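Local coordinates for putative aminotransferase (Actinomadura melliaura, PDB 4ZWV), which is a putative sugar aminotransferase of indolocarbazole AT2433 aminopentose biosynthesis that probably uses pyridoxal 5'-phosphate to carry out transamination, at residues L46-G60 with G197-A211. Sequence-based numbering, arbitrary orientation. Where two conformers were deposited one is given.
Sequences LGNPRVVSVHSGTSG and GGLLTLPGDELHERA
The imidazole of H208 lies flat against R50, whose CA sits over the ring centre 3.7 Å from the centroid, a CH-pi contact, while CG2 of V52 meets the ring edge at CD2 (3.5 Å). The R50 guanidinium stands almost perpendicular to this ring. N48 OD1 lies above one face of the guanidinium, toward its rim, and a water at its edge links NH1 to D205 OD1. A bend at chi3 (-65°) turns NE back onto L202 O, 2.9 Å away and near the guanidinium plane. N48 ND2 reaches L202 O at 3.2 Å from the opposite face of the carbonyl, so two donors grip it; N48 OD1 also accepts from R50 N in an Asx turn. Replacing R50 by alanine would keep CA over the H208 ring but is likely to leave L202 O without its NE donor and D205 without the water-mediated link. Beyond this corner, V52 and V54 form hydrogen-bonded pairs with L200 and G198, and L46 CD1 meets L199 CD2 tip to tip (3.5 Å). Strand 51-54, outermost within this chain in the seven-stranded mixed sheet characteristic of fold-type I aminotransferases, thus pairs antiparallel with 198-201 and leads into the G57-T58 helix start that binds the cofactor phosphate.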
# COMPACT_ATOMS: atom_id res chain seq x y z
N LEU A 46 8.09 -22.87 3.59
CA LEU A 46 6.69 -23.19 3.32
C LEU A 46 6.50 -24.46 2.48
O LEU A 46 5.45 -25.08 2.53
CB LEU A 46 6.02 -22.02 2.59
CG LEU A 46 5.73 -20.81 3.47
CD1 LEU A 46 5.43 -19.60 2.60
CD2 LEU A 46 4.56 -21.11 4.40
N GLY A 47 7.51 -24.82 1.69
CA GLY A 47 7.37 -25.92 0.76
C GLY A 47 6.48 -25.58 -0.43
O GLY A 47 6.00 -26.47 -1.13
N ASN A 48 6.26 -24.29 -0.64
CA ASN A 48 5.54 -23.80 -1.81
C ASN A 48 6.47 -22.84 -2.54
O ASN A 48 6.88 -21.83 -1.99
CB ASN A 48 4.23 -23.09 -1.41
CG ASN A 48 3.40 -22.65 -2.61
OD1 ASN A 48 3.89 -22.57 -3.73
ND2 ASN A 48 2.11 -22.37 -2.38
N PRO A 49 6.86 -23.17 -3.78
CA PRO A 49 7.80 -22.30 -4.50
C PRO A 49 7.14 -21.05 -5.06
O PRO A 49 7.84 -20.11 -5.46
CB PRO A 49 8.30 -23.20 -5.63
CG PRO A 49 7.21 -24.17 -5.86
CD PRO A 49 6.54 -24.40 -4.53
N ARG A 50 5.82 -21.02 -5.07
CA ARG A 50 5.08 -19.91 -5.68
C ARG A 50 4.71 -18.87 -4.64
O ARG A 50 3.55 -18.80 -4.23
CB ARG A 50 3.83 -20.44 -6.39
CG ARG A 50 4.15 -21.44 -7.50
CD ARG A 50 2.89 -22.17 -7.94
NE ARG A 50 2.39 -23.00 -6.85
CZ ARG A 50 2.82 -24.24 -6.60
NH1 ARG A 50 3.75 -24.78 -7.38
NH2 ARG A 50 2.32 -24.92 -5.58
N VAL A 51 5.69 -18.09 -4.19
CA VAL A 51 5.41 -17.09 -3.17
C VAL A 51 5.78 -15.71 -3.69
O VAL A 51 6.77 -15.53 -4.40
CB VAL A 51 6.16 -17.38 -1.85
CG1 VAL A 51 5.80 -18.77 -1.32
CG2 VAL A 51 7.68 -17.24 -2.00
N VAL A 52 4.94 -14.75 -3.34
CA VAL A 52 5.06 -13.39 -3.86
C VAL A 52 5.05 -12.42 -2.69
O VAL A 52 4.03 -12.26 -2.02
CB VAL A 52 3.90 -13.10 -4.82
CG1 VAL A 52 3.94 -11.68 -5.32
CG2 VAL A 52 3.93 -14.11 -5.99
N SER A 53 6.19 -11.78 -2.41
CA SER A 53 6.21 -10.79 -1.34
C SER A 53 5.41 -9.55 -1.74
O SER A 53 5.38 -9.15 -2.92
CB SER A 53 7.64 -10.40 -0.96
OG SER A 53 8.34 -9.84 -2.07
N VAL A 54 4.75 -8.97 -0.76
CA VAL A 54 3.90 -7.81 -0.97
C VAL A 54 4.08 -6.80 0.16
O VAL A 54 4.73 -7.08 1.16
CB VAL A 54 2.41 -8.22 -1.09
CG1 VAL A 54 2.17 -8.97 -2.39
CG2 VAL A 54 1.96 -9.05 0.11
N HIS A 55 3.51 -5.61 -0.02
CA HIS A 55 3.64 -4.50 0.92
C HIS A 55 3.13 -4.79 2.33
O HIS A 55 3.67 -4.31 3.32
CB HIS A 55 2.90 -3.29 0.31
CG HIS A 55 2.34 -2.32 1.31
ND1 HIS A 55 0.98 -2.17 1.50
CD2 HIS A 55 2.94 -1.45 2.15
CE1 HIS A 55 0.77 -1.24 2.42
NE2 HIS A 55 1.94 -0.80 2.84
N SER A 56 2.05 -5.57 2.39
CA SER A 56 1.34 -5.83 3.63
C SER A 56 0.39 -6.98 3.38
O SER A 56 0.11 -7.32 2.22
CB SER A 56 0.55 -4.59 4.08
OG SER A 56 -0.42 -4.26 3.08
N GLY A 57 -0.14 -7.55 4.44
CA GLY A 57 -1.19 -8.54 4.31
C GLY A 57 -2.38 -7.95 3.57
O GLY A 57 -3.00 -8.60 2.73
N THR A 58 -2.68 -6.69 3.87
CA THR A 58 -3.80 -6.01 3.24
C THR A 58 -3.61 -5.94 1.73
O THR A 58 -4.51 -6.28 0.97
CB THR A 58 -3.98 -4.61 3.83
OG1 THR A 58 -4.17 -4.74 5.25
CG2 THR A 58 -5.18 -3.91 3.21
N SER A 59 -2.41 -5.54 1.29
CA SER A 59 -2.14 -5.51 -0.14
C SER A 59 -2.17 -6.91 -0.75
O SER A 59 -2.63 -7.08 -1.89
CB SER A 59 -0.79 -4.83 -0.40
OG SER A 59 -0.90 -3.43 -0.19
N GLY A 60 -1.74 -7.92 0.01
CA GLY A 60 -1.83 -9.29 -0.47
C GLY A 60 -3.26 -9.72 -0.72
O GLY A 60 -3.57 -10.36 -1.74
N GLY A 197 4.88 -5.81 5.75
CA GLY A 197 5.12 -6.72 4.65
C GLY A 197 4.08 -7.81 4.66
O GLY A 197 3.29 -7.92 5.60
N GLY A 198 4.08 -8.61 3.61
CA GLY A 198 3.21 -9.77 3.56
C GLY A 198 3.68 -10.72 2.49
O GLY A 198 4.67 -10.47 1.79
N LEU A 199 2.96 -11.83 2.37
CA LEU A 199 3.32 -12.85 1.39
C LEU A 199 2.05 -13.43 0.82
O LEU A 199 1.19 -13.91 1.57
CB LEU A 199 4.17 -13.96 2.03
CG LEU A 199 4.80 -14.92 1.03
CD1 LEU A 199 5.98 -14.25 0.31
CD2 LEU A 199 5.26 -16.20 1.76
N LEU A 200 1.92 -13.39 -0.50
CA LEU A 200 0.83 -14.08 -1.19
C LEU A 200 1.38 -15.38 -1.76
O LEU A 200 2.36 -15.36 -2.50
CB LEU A 200 0.28 -13.20 -2.31
CG LEU A 200 -0.72 -13.86 -3.26
CD1 LEU A 200 -1.98 -14.29 -2.50
CD2 LEU A 200 -1.06 -12.87 -4.36
N THR A 201 0.78 -16.50 -1.38
CA THR A 201 1.21 -17.77 -1.97
C THR A 201 0.13 -18.24 -2.93
O THR A 201 -1.06 -18.01 -2.70
CB THR A 201 1.49 -18.86 -0.90
OG1 THR A 201 0.26 -19.33 -0.33
CG2 THR A 201 2.40 -18.33 0.20
N LEU A 202 0.57 -18.88 -4.01
CA LEU A 202 -0.33 -19.32 -5.08
C LEU A 202 -0.29 -20.82 -5.24
O LEU A 202 0.76 -21.44 -5.07
CB LEU A 202 0.03 -18.66 -6.42
CG LEU A 202 -0.05 -17.14 -6.56
CD1 LEU A 202 -1.34 -16.58 -5.99
CD2 LEU A 202 1.17 -16.46 -5.91
N PRO A 203 -1.43 -21.41 -5.62
CA PRO A 203 -1.51 -22.86 -5.83
C PRO A 203 -1.12 -23.31 -7.24
O PRO A 203 -1.02 -24.52 -7.49
CB PRO A 203 -2.98 -23.16 -5.56
CG PRO A 203 -3.69 -21.90 -5.95
CD PRO A 203 -2.76 -20.78 -5.55
N GLY A 204 -0.90 -22.37 -8.15
CA GLY A 204 -0.54 -22.72 -9.51
C GLY A 204 0.31 -21.67 -10.20
O GLY A 204 0.37 -20.51 -9.77
N ASP A 205 0.95 -22.08 -11.29
CA ASP A 205 1.92 -21.25 -12.00
C ASP A 205 1.31 -20.01 -12.66
O ASP A 205 1.93 -18.94 -12.65
CB ASP A 205 2.66 -22.09 -13.04
CG ASP A 205 3.67 -23.01 -12.41
OD1 ASP A 205 3.99 -22.82 -11.21
OD2 ASP A 205 4.14 -23.94 -13.09
N GLU A 206 0.13 -20.16 -13.26
CA GLU A 206 -0.48 -19.01 -13.93
C GLU A 206 -0.75 -17.89 -12.95
O GLU A 206 -0.40 -16.74 -13.21
CB GLU A 206 -1.78 -19.39 -14.64
CG GLU A 206 -2.38 -18.18 -15.35
CD GLU A 206 -3.67 -18.47 -16.09
OE1 GLU A 206 -4.51 -17.55 -16.17
OE2 GLU A 206 -3.83 -19.60 -16.60
N LEU A 207 -1.36 -18.22 -11.81
CA LEU A 207 -1.63 -17.21 -10.79
C LEU A 207 -0.33 -16.60 -10.31
O LEU A 207 -0.25 -15.40 -10.08
CB LEU A 207 -2.41 -17.79 -9.60
CG LEU A 207 -3.91 -18.00 -9.80
CD1 LEU A 207 -4.45 -18.87 -8.66
CD2 LEU A 207 -4.64 -16.67 -9.83
N HIS A 208 0.70 -17.43 -10.16
CA HIS A 208 1.99 -16.95 -9.70
C HIS A 208 2.54 -15.89 -10.65
O HIS A 208 2.99 -14.83 -10.22
CB HIS A 208 2.96 -18.13 -9.56
CG HIS A 208 4.30 -17.77 -8.99
ND1 HIS A 208 5.44 -18.48 -9.28
CD2 HIS A 208 4.67 -16.81 -8.11
CE1 HIS A 208 6.47 -17.95 -8.64
NE2 HIS A 208 6.02 -16.93 -7.93
N GLU A 209 2.53 -16.18 -11.94
CA GLU A 209 3.09 -15.25 -12.91
C GLU A 209 2.29 -13.94 -12.96
O GLU A 209 2.87 -12.85 -13.03
CB GLU A 209 3.17 -15.89 -14.30
CG GLU A 209 4.14 -17.08 -14.38
CD GLU A 209 5.61 -16.68 -14.30
OE1 GLU A 209 5.93 -15.49 -14.47
OE2 GLU A 209 6.45 -17.58 -14.06
N ARG A 210 0.96 -14.04 -12.90
CA ARG A 210 0.12 -12.83 -12.89
C ARG A 210 0.35 -12.01 -11.63
O ARG A 210 0.40 -10.77 -11.68
CB ARG A 210 -1.36 -13.19 -13.01
CG ARG A 210 -1.72 -13.82 -14.34
CD ARG A 210 -3.17 -14.27 -14.35
NE ARG A 210 -4.06 -13.13 -14.19
CZ ARG A 210 -5.17 -13.12 -13.45
NH1 ARG A 210 -5.56 -14.20 -12.79
NH2 ARG A 210 -5.89 -12.00 -13.37
N ALA A 211 0.52 -12.69 -10.49
CA ALA A 211 0.75 -11.99 -9.23
C ALA A 211 2.06 -11.22 -9.24
O ALA A 211 2.12 -10.10 -8.74
CB ALA A 211 0.76 -12.99 -8.06
O HOH W 1 5.75 -24.06 -9.45
O HOH W 2 7.70 -15.42 -6.75